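Penicillin binding protein 2X (Streptococcus thermophilus, PDB 5U47) probably acts as a transpeptidase that cross-links septal peptidoglycan strands and is thought to be inactivated when beta-lactams acylate its active-site serine. Local coordinates at residues A[124-129]-A[134-139]; A[211-216]-A[443-448]; A[299-304]-A[364-369]; A[670-675]-A[693-698]. The protein carries 1 engineered substitution. All coordinates share one frame; numbering follows the deposited sequence. Where two conformers were deposited one is given.

The four contacts lie in separate parts of an elongated chain. Contacts 1 and 3 are about 73 Å apart between centres, on opposite sides of the chain's centre. Contact 3 is buried between helices of the transpeptidase region, and contact 4 is buried in a PASTA domain. Contact 1 is partly buried, in the dimerisation region. Contact 2 is a surface contact between two loops. Strands 42-55, 134-143, 217-220 and 438-443 all belong to one mixed sheet, which therefore links the surroundings of contacts 1 and 2. Methionine does the packing in contacts 1 and 3, on a ring and on a helix. Contacts 2 and 4 each include a bridging water.

Contact 1: A[124-129]-A[134-139]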
loop_
_atom_site.group_PDB
_atom_site.type_symbol
_atom_site.label_atom_id
_atom_site.label_comp_id
_atom_site.label_asym_id
_atom_site.label_seq_id
_atom_site.Cartn_x
_atom_site.Cartn_y
_atom_site.Cartn_z
ATOM N N LYS A 124 -26.948 22.959 -28.340
ATOM C CA LYS A 124 -27.112 23.273 -29.760
ATOM C C LYS A 124 -28.586 23.434 -30.111
ATOM O O LYS A 124 -28.947 24.288 -30.914
ATOM C CB LYS A 124 -26.483 22.184 -30.644
ATOM C CG LYS A 124 -26.573 22.480 -32.137
ATOM C CD LYS A 124 -25.882 21.422 -32.984
ATOM C CE LYS A 124 -26.023 21.760 -34.464
ATOM N NZ LYS A 124 -25.344 20.773 -35.351
ATOM N N THR A 125 -29.429 22.614 -29.490
ATOM C CA THR A 125 -30.867 22.653 -29.741
ATOM C C THR A 125 -31.496 23.962 -29.246
ATOM O O THR A 125 -32.325 24.540 -29.937
ATOM C CB THR A 125 -31.564 21.413 -29.123
ATOM O OG1 THR A 125 -30.917 20.221 -29.592
ATOM C CG2 THR A 125 -33.024 21.348 -29.503
ATOM N N PHE A 126 -31.104 24.433 -28.064
ATOM C CA PHE A 126 -31.656 25.696 -27.524
ATOM C C PHE A 126 -31.169 26.900 -28.323
ATOM O O PHE A 126 -31.932 27.824 -28.584
ATOM C CB PHE A 126 -31.312 25.891 -26.040
ATOM C CG PHE A 126 -31.943 24.874 -25.123
ATOM C CD1 PHE A 126 -33.318 24.733 -25.067
ATOM C CD2 PHE A 126 -31.158 24.095 -24.266
ATOM C CE1 PHE A 126 -33.909 23.809 -24.214
ATOM C CE2 PHE A 126 -31.743 23.167 -23.412
ATOM C CZ PHE A 126 -33.118 23.024 -23.385
ATOM N N LYS A 127 -29.891 26.880 -28.697
ATOM C CA LYS A 127 -29.287 27.954 -29.491
ATOM C C LYS A 127 -30.002 28.061 -30.844
ATOM O O LYS A 127 -30.410 29.155 -31.237
ATOM C CB LYS A 127 -27.784 27.693 -29.691
ATOM C CG LYS A 127 -27.003 28.766 -30.460
ATOM C CD LYS A 127 -25.541 28.362 -30.685
ATOM C CE LYS A 127 -25.395 27.229 -31.705
ATOM N NZ LYS A 127 -24.037 26.603 -31.739
ATOM N N ASP A 128 -30.175 26.926 -31.536
ATOM C CA ASP A 128 -30.867 26.904 -32.851
ATOM C C ASP A 128 -32.338 27.332 -32.742
ATOM O O ASP A 128 -32.866 27.941 -33.669
ATOM C CB ASP A 128 -30.760 25.527 -33.537
ATOM C CG ASP A 128 -29.310 25.154 -33.929
ATOM O OD1 ASP A 128 -28.413 26.034 -33.909
ATOM O OD2 ASP A 128 -29.071 23.967 -34.262
ATOM N N ALA A 129 -32.980 27.025 -31.612
ATOM C CA ALA A 129 -34.384 27.423 -31.364
ATOM C C ALA A 129 -34.521 28.840 -30.781
ATOM O O ALA A 129 -35.631 29.280 -30.479
ATOM C CB ALA A 129 -35.061 26.419 -30.438
ATOM N N MET A 134 -31.368 28.568 -20.417
ATOM C CA MET A 134 -31.068 27.173 -20.032
ATOM C C MET A 134 -29.588 27.103 -19.712
ATOM O O MET A 134 -28.782 27.740 -20.389
ATOM C CB MET A 134 -31.435 26.193 -21.151
ATOM C CG MET A 134 -32.895 26.296 -21.598
ATOM S SD MET A 134 -34.103 25.994 -20.282
ATOM C CE MET A 134 -33.757 24.275 -19.882
ATOM N N ALA A 135 -29.223 26.359 -18.673
ATOM C CA ALA A 135 -27.823 26.287 -18.271
ATOM C C ALA A 135 -27.479 24.933 -17.694
ATOM O O ALA A 135 -28.364 24.162 -17.316
ATOM C CB ALA A 135 -27.505 27.403 -17.278
ATOM N N PHE A 136 -26.184 24.645 -17.617
ATOM C CA PHE A 136 -25.714 23.353 -17.113
ATOM C C PHE A 136 -24.617 23.525 -16.070
ATOM O O PHE A 136 -23.698 24.326 -16.274
ATOM C CB PHE A 136 -25.196 22.507 -18.268
ATOM C CG PHE A 136 -26.246 22.169 -19.293
ATOM C CD1 PHE A 136 -27.019 21.025 -19.165
ATOM C CD2 PHE A 136 -26.461 22.997 -20.392
ATOM C CE1 PHE A 136 -27.984 20.703 -20.111
ATOM C CE2 PHE A 136 -27.426 22.685 -21.340
ATOM C CZ PHE A 136 -28.185 21.533 -21.200
ATOM N N GLU A 137 -24.735 22.796 -14.953
ATOM C CA GLU A 137 -23.714 22.813 -13.899
ATOM C C GLU A 137 -23.042 21.441 -13.889
ATOM O O GLU A 137 -23.716 20.392 -13.896
ATOM C CB GLU A 137 -24.305 23.147 -12.516
ATOM C CG GLU A 137 -23.292 23.322 -11.351
ATOM C CD GLU A 137 -22.408 24.590 -11.414
ATOM O OE1 GLU A 137 -22.603 25.432 -12.320
ATOM O OE2 GLU A 137 -21.497 24.750 -10.540
ATOM N N ALA A 138 -21.716 21.468 -13.906
ATOM C CA ALA A 138 -20.906 20.262 -13.884
ATOM C C ALA A 138 -20.887 19.651 -12.490
ATOM O O ALA A 138 -20.799 20.363 -11.489
ATOM C CB ALA A 138 -19.486 20.570 -14.325
ATOM N N THR A 139 -21.006 18.328 -12.440
ATOM C CA THR A 139 -20.912 17.579 -11.197
ATOM C C THR A 139 -19.923 16.448 -11.479
ATOM O O THR A 139 -20.104 15.659 -12.416
ATOM C CB THR A 139 -22.262 17.017 -10.724
ATOM O OG1 THR A 139 -22.801 16.161 -11.735
ATOM C CG2 THR A 139 -23.237 18.139 -10.427
#
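M134 lies over the ring of F126 and joins the end of helix 116-128 to the start of strand 134-143. Its CB begins the contact near one side of the ring, 3.8 Å from F126 CD2. CG comes next and lies over the centre of the ring. It sits 3.5 Å from the centroid of the F126 ring and only 4° off the ring normal, a CH-pi contact over the face. All six ring carbons are at similar distances from it. The side chain bends at chi2 (-59°), which leaves SD 4.7 Å from the F126 centroid, still above the face but farther off, as a Met-aromatic contact. A second bend at chi3 (-64°) brings the methyl back to the ring, and M134 CE lies 3.8 Å from F126 CZ. The two side chains cross at about a right angle. F136 adds a lighter touch near the plane of the F126 ring, at its edge, where F136 CZ is 4.5 Å from F126 CE2. The contact is apolar throughout. F126 also packs on I81 and L82 of helix 72-86. On the strand side, M134 touches I52 and A54 of strand 42-55, which pairs antiparallel with strand 134-143. F136 rests on I52 and on K119 and L122 of helix 116-128. Helices 72-86 and 116-128 thus meet the sheet through this small apolar cluster.

Contact 2: A[211-216]-A[443-448]; sequences EAIDGK and DTNKGT
N445 and D214 each carry CG beside the backbone N, at chi1 -49° and -66°, and these torsions bring the amide of N445 up against D214. The flat groups do not lie parallel: the carboxylate and amide planes are 59° apart. N445 ND2 stands 3.6 Å from D214 OD2 and about as far from D214 CB, and the two side chains cross at a slant. The other end of the amide, N445 OD1, lies 3.4 Å from D214 O; both are acceptors and do not bond. A water gives N445 OD1 a proton at 3.1 Å. The same water donates to G215 O at 3.0 Å and accepts a weak bond from T444 N. It thus ties the two loops together. Beside it, the extended chain of K216 passes D443, with K216 CE 4.2 Å from D443 OD2. The charged ends stay apart, K216 NZ being 5.1 Å from D443 OD2, so any attraction is probably modest. D443 OD1 is used within its own loop. It accepts from K446 N at 2.8 Å, above the carboxylate plane, in an Asx motif. G447 and T448 both face D443 in a G1 beta bulge. This turn joins the antiparallel strands 438-443 and 448-451. The other loop leads from strand 207-210 into strand 217-220, which pairs antiparallel with strand 438-443, so the contact lies at the end of that pair.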
loop_
_atom_site.group_PDB
_atom_site.type_symbol
_atom_site.label_atom_id
_atom_site.label_comp_id
_atom_site.label_asym_id
_atom_site.label_seq_id
_atom_site.Cartn_x
_atom_site.Cartn_y
_atom_site.Cartn_z
ATOM N N GLU A 211 -8.258 29.874 -13.718
ATOM C CA GLU A 211 -8.319 28.492 -14.167
ATOM C C GLU A 211 -7.731 27.543 -13.129
ATOM O O GLU A 211 -6.704 27.837 -12.518
ATOM C CB GLU A 211 -7.548 28.312 -15.487
ATOM C CG GLU A 211 -8.205 28.908 -16.719
ATOM C CD GLU A 211 -9.520 28.240 -17.090
ATOM O OE1 GLU A 211 -9.724 27.052 -16.775
ATOM O OE2 GLU A 211 -10.356 28.910 -17.723
ATOM N N ALA A 212 -8.384 26.401 -12.936
ATOM C CA ALA A 212 -7.865 25.386 -12.035
ATOM C C ALA A 212 -6.657 24.702 -12.694
ATOM O O ALA A 212 -6.524 24.734 -13.908
ATOM C CB ALA A 212 -8.949 24.372 -11.720
ATOM N N ILE A 213 -5.768 24.128 -11.895
ATOM C CA ILE A 213 -4.598 23.390 -12.411
ATOM C C ILE A 213 -4.800 21.913 -12.039
ATOM O O ILE A 213 -4.943 21.595 -10.872
ATOM C CB ILE A 213 -3.283 23.913 -11.805
ATOM C CG1 ILE A 213 -3.083 25.397 -12.167
ATOM C CG2 ILE A 213 -2.087 23.089 -12.293
ATOM C CD1 ILE A 213 -1.960 26.052 -11.382
ATOM N N ASP A 214 -4.830 21.035 -13.034
ATOM C CA ASP A 214 -5.087 19.608 -12.805
ATOM C C ASP A 214 -4.146 18.972 -11.781
ATOM O O ASP A 214 -2.994 19.355 -11.659
ATOM C CB ASP A 214 -4.936 18.813 -14.107
ATOM C CG ASP A 214 -5.991 19.155 -15.159
ATOM O OD1 ASP A 214 -6.941 19.918 -14.890
ATOM O OD2 ASP A 214 -5.864 18.613 -16.269
ATOM N N GLY A 215 -4.653 17.977 -11.065
ATOM C CA GLY A 215 -3.842 17.233 -10.134
ATOM C C GLY A 215 -2.855 16.370 -10.909
ATOM O O GLY A 215 -2.969 16.212 -12.114
ATOM N N LYS A 216 -1.866 15.835 -10.208
ATOM C CA LYS A 216 -0.875 14.978 -10.840
ATOM C C LYS A 216 -1.424 13.568 -10.957
ATOM O O LYS A 216 -2.270 13.147 -10.172
ATOM C CB LYS A 216 0.421 15.015 -10.041
ATOM C CG LYS A 216 1.095 16.388 -10.107
ATOM C CD LYS A 216 2.292 16.482 -9.205
ATOM C CE LYS A 216 2.958 17.854 -9.300
ATOM N NZ LYS A 216 4.142 17.947 -8.378
ATOM N N ASP A 443 3.139 15.034 -14.034
ATOM C CA ASP A 443 2.490 16.312 -14.205
ATOM C C ASP A 443 2.259 16.407 -15.713
ATOM O O ASP A 443 3.183 16.738 -16.474
ATOM C CB ASP A 443 3.338 17.471 -13.673
ATOM C CG ASP A 443 2.650 18.831 -13.862
ATOM O OD1 ASP A 443 1.955 19.019 -14.881
ATOM O OD2 ASP A 443 2.804 19.724 -13.002
ATOM N N THR A 444 1.037 16.090 -16.138
ATOM C CA THR A 444 0.676 16.103 -17.565
ATOM C C THR A 444 0.533 17.491 -18.146
ATOM O O THR A 444 0.564 17.641 -19.357
ATOM C CB THR A 444 -0.632 15.336 -17.846
ATOM O OG1 THR A 444 -1.677 15.873 -17.035
ATOM C CG2 THR A 444 -0.452 13.875 -17.541
ATOM N N ASN A 445 0.348 18.493 -17.293
ATOM C CA ASN A 445 0.242 19.866 -17.749
ATOM C C ASN A 445 1.633 20.305 -18.214
ATOM O O ASN A 445 1.788 20.877 -19.287
ATOM C CB ASN A 445 -0.220 20.808 -16.615
ATOM C CG ASN A 445 -1.450 20.296 -15.864
ATOM O OD1 ASN A 445 -1.404 20.091 -14.628
ATOM N ND2 ASN A 445 -2.543 20.048 -16.599
ATOM N N LYS A 446 2.654 19.995 -17.405
ATOM C CA LYS A 446 4.028 20.407 -17.694
ATOM C C LYS A 446 4.838 19.430 -18.508
ATOM O O LYS A 446 5.875 19.795 -19.057
ATOM C CB LYS A 446 4.764 20.700 -16.389
ATOM C CG LYS A 446 4.155 21.822 -15.565
ATOM C CD LYS A 446 4.053 23.106 -16.368
ATOM C CE LYS A 446 3.600 24.272 -15.520
ATOM N NZ LYS A 446 3.315 25.425 -16.415
ATOM N N GLY A 447 4.379 18.191 -18.589
ATOM C CA GLY A 447 5.109 17.180 -19.311
ATOM C C GLY A 447 6.339 16.712 -18.547
ATOM O O GLY A 447 7.372 16.403 -19.149
ATOM N N THR A 448 6.239 16.673 -17.226
ATOM C CA THR A 448 7.340 16.184 -16.408
ATOM C C THR A 448 6.892 15.015 -15.530
ATOM O O THR A 448 5.710 14.852 -15.225
ATOM C CB THR A 448 7.951 17.290 -15.531
ATOM O OG1 THR A 448 6.951 17.828 -14.669
ATOM C CG2 THR A 448 8.511 18.396 -16.377
HETATM O O HOH W 1 -0.863 17.132 -13.980
#

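Contact 3: A[299-304]-A[364-369]; sequences VMLLSA and QAMGDK
M366 makes the apolar contacts here, reaching from the end of helix 356-366 to L301 and A304 on helix 297-308. Its CG stands between the backbone N and the carbonyl carbon (chi1 72°), and the chain runs straight at chi2 before bending at chi3. M366 SD comes to 4.1 Å from A304 CB. The terminal methyl goes farther: M366 CE lies 4.0 Å from L301 CD1. It also touches the helix backbone, 3.9 Å from L301 O. The side chains of L301 and M366 cross at a slant. W371 of helix 368-377 packs on L301, A304 and M366 alike.

The setting is the helical part of the transpeptidase domain. Helix 297-308 follows S295 in an SxxK pattern, consistent with the active-site serine motif of penicillin-binding proteins. L301 lies near that pattern without touching it.

Polar bonds are found within helix 297-308. S303 OG donates to M300 O at 2.7 Å, tilted 27° from the carbonyl plane. A304 N reaches M300 O from the same face, so two donors grip this oxygen. S303 OG is also bonded to Y378 OH. G367 is the first residue to leave helical angles after helix 356-366, with positive phi, and sits at the N-cap position of helix 368-377.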
loop_
_atom_site.group_PDB
_atom_site.type_symbol
_atom_site.label_atom_id
_atom_site.label_comp_id
_atom_site.label_asym_id
_atom_site.label_seq_id
_atom_site.Cartn_x
_atom_site.Cartn_y
_atom_site.Cartn_z
ATOM N N VAL A 299 11.469 -17.868 9.242
ATOM C CA VAL A 299 12.336 -17.564 8.102
ATOM C C VAL A 299 13.397 -16.599 8.619
ATOM O O VAL A 299 14.593 -16.816 8.396
ATOM C CB VAL A 299 11.548 -16.952 6.916
ATOM C CG1 VAL A 299 12.463 -16.480 5.796
ATOM C CG2 VAL A 299 10.555 -17.960 6.342
ATOM N N MET A 300 12.956 -15.543 9.306
ATOM C CA MET A 300 13.881 -14.566 9.881
ATOM C C MET A 300 14.788 -15.249 10.908
ATOM O O MET A 300 15.999 -15.017 10.914
ATOM C CB MET A 300 13.140 -13.411 10.558
ATOM C CG MET A 300 12.517 -12.346 9.667
ATOM S SD MET A 300 11.228 -12.843 8.504
ATOM C CE MET A 300 12.198 -13.184 7.065
ATOM N N LEU A 301 14.193 -16.089 11.763
ATOM C CA LEU A 301 14.939 -16.808 12.805
ATOM C C LEU A 301 16.050 -17.644 12.231
ATOM O O LEU A 301 17.182 -17.556 12.677
ATOM C CB LEU A 301 14.043 -17.741 13.606
ATOM C CG LEU A 301 14.866 -18.532 14.657
ATOM C CD1 LEU A 301 15.226 -17.642 15.834
ATOM C CD2 LEU A 301 14.133 -19.736 15.132
ATOM N N LEU A 302 15.702 -18.487 11.266
ATOM C CA LEU A 302 16.659 -19.348 10.606
ATOM C C LEU A 302 17.776 -18.553 9.946
ATOM O O LEU A 302 18.940 -18.942 10.051
ATOM C CB LEU A 302 15.968 -20.222 9.560
ATOM C CG LEU A 302 16.867 -21.184 8.778
ATOM C CD1 LEU A 302 17.540 -22.176 9.706
ATOM C CD2 LEU A 302 16.070 -21.924 7.724
ATOM N N SER A 303 17.429 -17.446 9.279
ATOM C CA SER A 303 18.453 -16.624 8.613
ATOM C C SER A 303 19.442 -16.060 9.624
ATOM O O SER A 303 20.632 -15.957 9.332
ATOM C CB SER A 303 17.848 -15.478 7.796
ATOM O OG SER A 303 17.283 -14.467 8.611
ATOM N N ALA A 304 18.930 -15.680 10.793
ATOM C CA ALA A 304 19.754 -15.131 11.871
ATOM C C ALA A 304 20.680 -16.205 12.449
ATOM O O ALA A 304 21.862 -15.957 12.701
ATOM C CB ALA A 304 18.877 -14.542 12.965
ATOM N N GLN A 364 17.703 -19.797 21.703
ATOM C CA GLN A 364 18.481 -19.883 22.947
ATOM C C GLN A 364 19.981 -20.010 22.671
ATOM O O GLN A 364 20.794 -19.499 23.429
ATOM C CB GLN A 364 18.004 -21.056 23.810
ATOM C CG GLN A 364 16.596 -20.892 24.369
ATOM C CD GLN A 364 16.157 -22.060 25.240
ATOM O OE1 GLN A 364 16.914 -23.000 25.484
ATOM N NE2 GLN A 364 14.924 -21.998 25.713
ATOM N N ALA A 365 20.328 -20.675 21.569
ATOM C CA ALA A 365 21.736 -20.875 21.172
ATOM C C ALA A 365 22.399 -19.579 20.737
ATOM O O ALA A 365 23.594 -19.408 20.917
ATOM C CB ALA A 365 21.836 -21.898 20.048
ATOM N N MET A 366 21.636 -18.680 20.127
ATOM C CA MET A 366 22.202 -17.395 19.741
ATOM C C MET A 366 22.048 -16.444 20.929
ATOM O O MET A 366 22.882 -15.576 21.137
ATOM C CB MET A 366 21.591 -16.860 18.430
ATOM C CG MET A 366 20.175 -16.351 18.480
ATOM S SD MET A 366 19.651 -15.783 16.827
ATOM C CE MET A 366 19.250 -17.339 16.033
ATOM N N GLY A 367 20.991 -16.646 21.720
ATOM C CA GLY A 367 20.727 -15.823 22.908
ATOM C C GLY A 367 19.743 -14.699 22.643
ATOM O O GLY A 367 19.608 -14.226 21.497
ATOM N N ASP A 368 19.059 -14.271 23.706
ATOM C CA ASP A 368 18.052 -13.201 23.635
ATOM C C ASP A 368 18.564 -11.896 23.059
ATOM O O ASP A 368 17.916 -11.302 22.213
ATOM C CB ASP A 368 17.460 -12.905 25.022
ATOM C CG ASP A 368 16.450 -13.958 25.482
ATOM O OD1 ASP A 368 16.268 -14.994 24.797
ATOM O OD2 ASP A 368 15.825 -13.733 26.540
ATOM N N LYS A 369 19.716 -11.446 23.534
ATOM C CA LYS A 369 20.297 -10.179 23.078
ATOM C C LYS A 369 20.522 -10.169 21.560
ATOM O O LYS A 369 20.135 -9.201 20.862
ATOM C CB LYS A 369 21.608 -9.926 23.822
ATOM C CG LYS A 369 22.446 -8.768 23.331
ATOM C CD LYS A 369 23.741 -8.713 24.126
ATOM C CE LYS A 369 24.770 -7.797 23.489
ATOM N NZ LYS A 369 24.236 -6.435 23.242
#

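Contact 4: A[670-675]-A[693-698]; sequences KGIKIT and EALSKT
I672 and L695 meet in the closely packed half of this contact, where I672 CD1 lies 4.1 Å from L695 CD2. The two side chains cross at about a right angle. I672 CG1 sits beside the backbone N (chi1 -64°), and the chain runs extended to CD1, which carries the tip over to the other segment. I672 also presses on T698. Its CG1 is 3.5 Å from T698 O, and its CD1 is 4.2 Å from T698 CG2. F666 of helix 660-670 packs on both I672 and L695. L695 touches F649 and L652 as well, and I672 touches I701, so these side chains are buried together.

The outer side is looser. K670 bends at chi2 and chi3 and meets the other branch of L695 with its CE, 4.0 Å from L695 CD1, the side chains again crossing at about a right angle. A water lies between the backbones, 2.8 Å from K670 O and 3.0 Å from L695 O, and bridges them. The loop 693-698 has its own ties. T698 OG1 donates to A694 O at 2.7 Å, from above the carbonyl plane. K697 and E693 form a long salt bridge.

G671 ends helix 660-670 in a Schellman motif and turns the chain into strand 673-677. That strand pairs parallel with strand 700-706, which loop 693-698 leads into. A helix packed on a three-stranded sheet in this way is the fold of a PASTA domain.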
loop_
_atom_site.group_PDB
_atom_site.type_symbol
_atom_site.label_atom_id
_atom_site.label_comp_id
_atom_site.label_asym_id
_atom_site.label_seq_id
_atom_site.Cartn_x
_atom_site.Cartn_y
_atom_site.Cartn_z
ATOM N N LYS A 670 27.983 13.971 13.844
ATOM C CA LYS A 670 28.322 13.280 15.098
ATOM C C LYS A 670 29.809 13.239 15.459
ATOM O O LYS A 670 30.176 12.592 16.437
ATOM C CB LYS A 670 27.746 11.859 15.099
ATOM C CG LYS A 670 26.244 11.794 14.903
ATOM C CD LYS A 670 25.447 12.638 15.886
ATOM C CE LYS A 670 25.654 12.218 17.317
ATOM N NZ LYS A 670 24.734 12.971 18.221
ATOM N N GLY A 671 30.647 13.926 14.689
ATOM C CA GLY A 671 32.073 13.995 14.975
ATOM C C GLY A 671 32.797 12.665 14.971
ATOM O O GLY A 671 33.602 12.399 15.846
ATOM N N ILE A 672 32.512 11.830 13.977
ATOM C CA ILE A 672 33.145 10.525 13.861
ATOM C C ILE A 672 34.100 10.570 12.682
ATOM O O ILE A 672 33.765 11.112 11.635
ATOM C CB ILE A 672 32.084 9.432 13.650
ATOM C CG1 ILE A 672 31.179 9.355 14.882
ATOM C CG2 ILE A 672 32.739 8.086 13.353
ATOM C CD1 ILE A 672 29.984 8.450 14.700
ATOM N N LYS A 673 35.287 10.006 12.864
ATOM C CA LYS A 673 36.313 9.944 11.817
ATOM C C LYS A 673 36.076 8.720 10.940
ATOM O O LYS A 673 36.124 7.593 11.427
ATOM C CB LYS A 673 37.692 9.840 12.472
ATOM C CG LYS A 673 38.871 9.566 11.553
ATOM C CD LYS A 673 39.346 10.795 10.803
ATOM C CE LYS A 673 40.620 10.495 10.015
ATOM N NZ LYS A 673 40.373 9.548 8.887
ATOM N N ILE A 674 35.854 8.939 9.647
ATOM C CA ILE A 674 35.604 7.840 8.713
ATOM C C ILE A 674 36.799 7.576 7.815
ATOM O O ILE A 674 37.387 8.495 7.277
ATOM C CB ILE A 674 34.381 8.112 7.786
ATOM C CG1 ILE A 674 33.107 8.381 8.593
ATOM C CG2 ILE A 674 34.154 6.923 6.848
ATOM C CD1 ILE A 674 32.633 7.198 9.408
ATOM N N THR A 675 37.143 6.305 7.670
ATOM C CA THR A 675 38.174 5.853 6.752
ATOM C C THR A 675 37.441 5.108 5.646
ATOM O O THR A 675 36.654 4.203 5.945
ATOM C CB THR A 675 39.158 4.907 7.470
ATOM O OG1 THR A 675 39.852 5.644 8.477
ATOM C CG2 THR A 675 40.167 4.321 6.500
ATOM N N GLU A 693 25.771 0.132 18.170
ATOM C CA GLU A 693 26.796 0.516 19.138
ATOM C C GLU A 693 26.573 1.975 19.500
ATOM O O GLU A 693 26.112 2.764 18.665
ATOM C CB GLU A 693 28.194 0.334 18.553
ATOM C CG GLU A 693 28.562 -1.109 18.251
ATOM C CD GLU A 693 28.815 -1.943 19.492
ATOM O OE1 GLU A 693 29.451 -1.440 20.454
ATOM O OE2 GLU A 693 28.396 -3.124 19.491
ATOM N N ALA A 694 26.886 2.333 20.741
ATOM C CA ALA A 694 26.711 3.704 21.208
ATOM C C ALA A 694 27.548 4.697 20.388
ATOM O O ALA A 694 28.740 4.474 20.160
ATOM C CB ALA A 694 27.078 3.803 22.694
ATOM N N LEU A 695 26.920 5.780 19.928
ATOM C CA LEU A 695 27.644 6.825 19.196
ATOM C C LEU A 695 28.683 7.522 20.096
ATOM O O LEU A 695 29.760 7.902 19.621
ATOM C CB LEU A 695 26.675 7.856 18.615
ATOM C CG LEU A 695 25.756 7.310 17.519
ATOM C CD1 LEU A 695 24.680 8.316 17.178
ATOM C CD2 LEU A 695 26.572 6.936 16.291
ATOM N N SER A 696 28.361 7.646 21.386
ATOM C CA SER A 696 29.244 8.276 22.371
ATOM C C SER A 696 30.599 7.584 22.509
ATOM O O SER A 696 31.558 8.207 22.948
ATOM C CB SER A 696 28.572 8.316 23.745
ATOM O OG SER A 696 28.346 7.002 24.236
ATOM N N LYS A 697 30.678 6.303 22.179
ATOM C CA LYS A 697 31.970 5.612 22.234
ATOM C C LYS A 697 32.559 5.286 20.851
ATOM O O LYS A 697 33.638 4.706 20.768
ATOM C CB LYS A 697 31.902 4.355 23.099
ATOM C CG LYS A 697 31.276 3.136 22.463
ATOM C CD LYS A 697 31.631 1.892 23.277
ATOM C CE LYS A 697 31.352 0.607 22.508
ATOM N NZ LYS A 697 31.928 -0.569 23.232
ATOM N N THR A 698 31.870 5.694 19.783
ATOM C CA THR A 698 32.314 5.423 18.433
ATOM C C THR A 698 33.081 6.639 17.903
ATOM O O THR A 698 32.482 7.689 17.651
ATOM C CB THR A 698 31.093 5.100 17.543
ATOM O OG1 THR A 698 30.394 3.957 18.083
ATOM C CG2 THR A 698 31.529 4.795 16.113
HETATM O O HOH W 2 29.274 10.418 18.005
#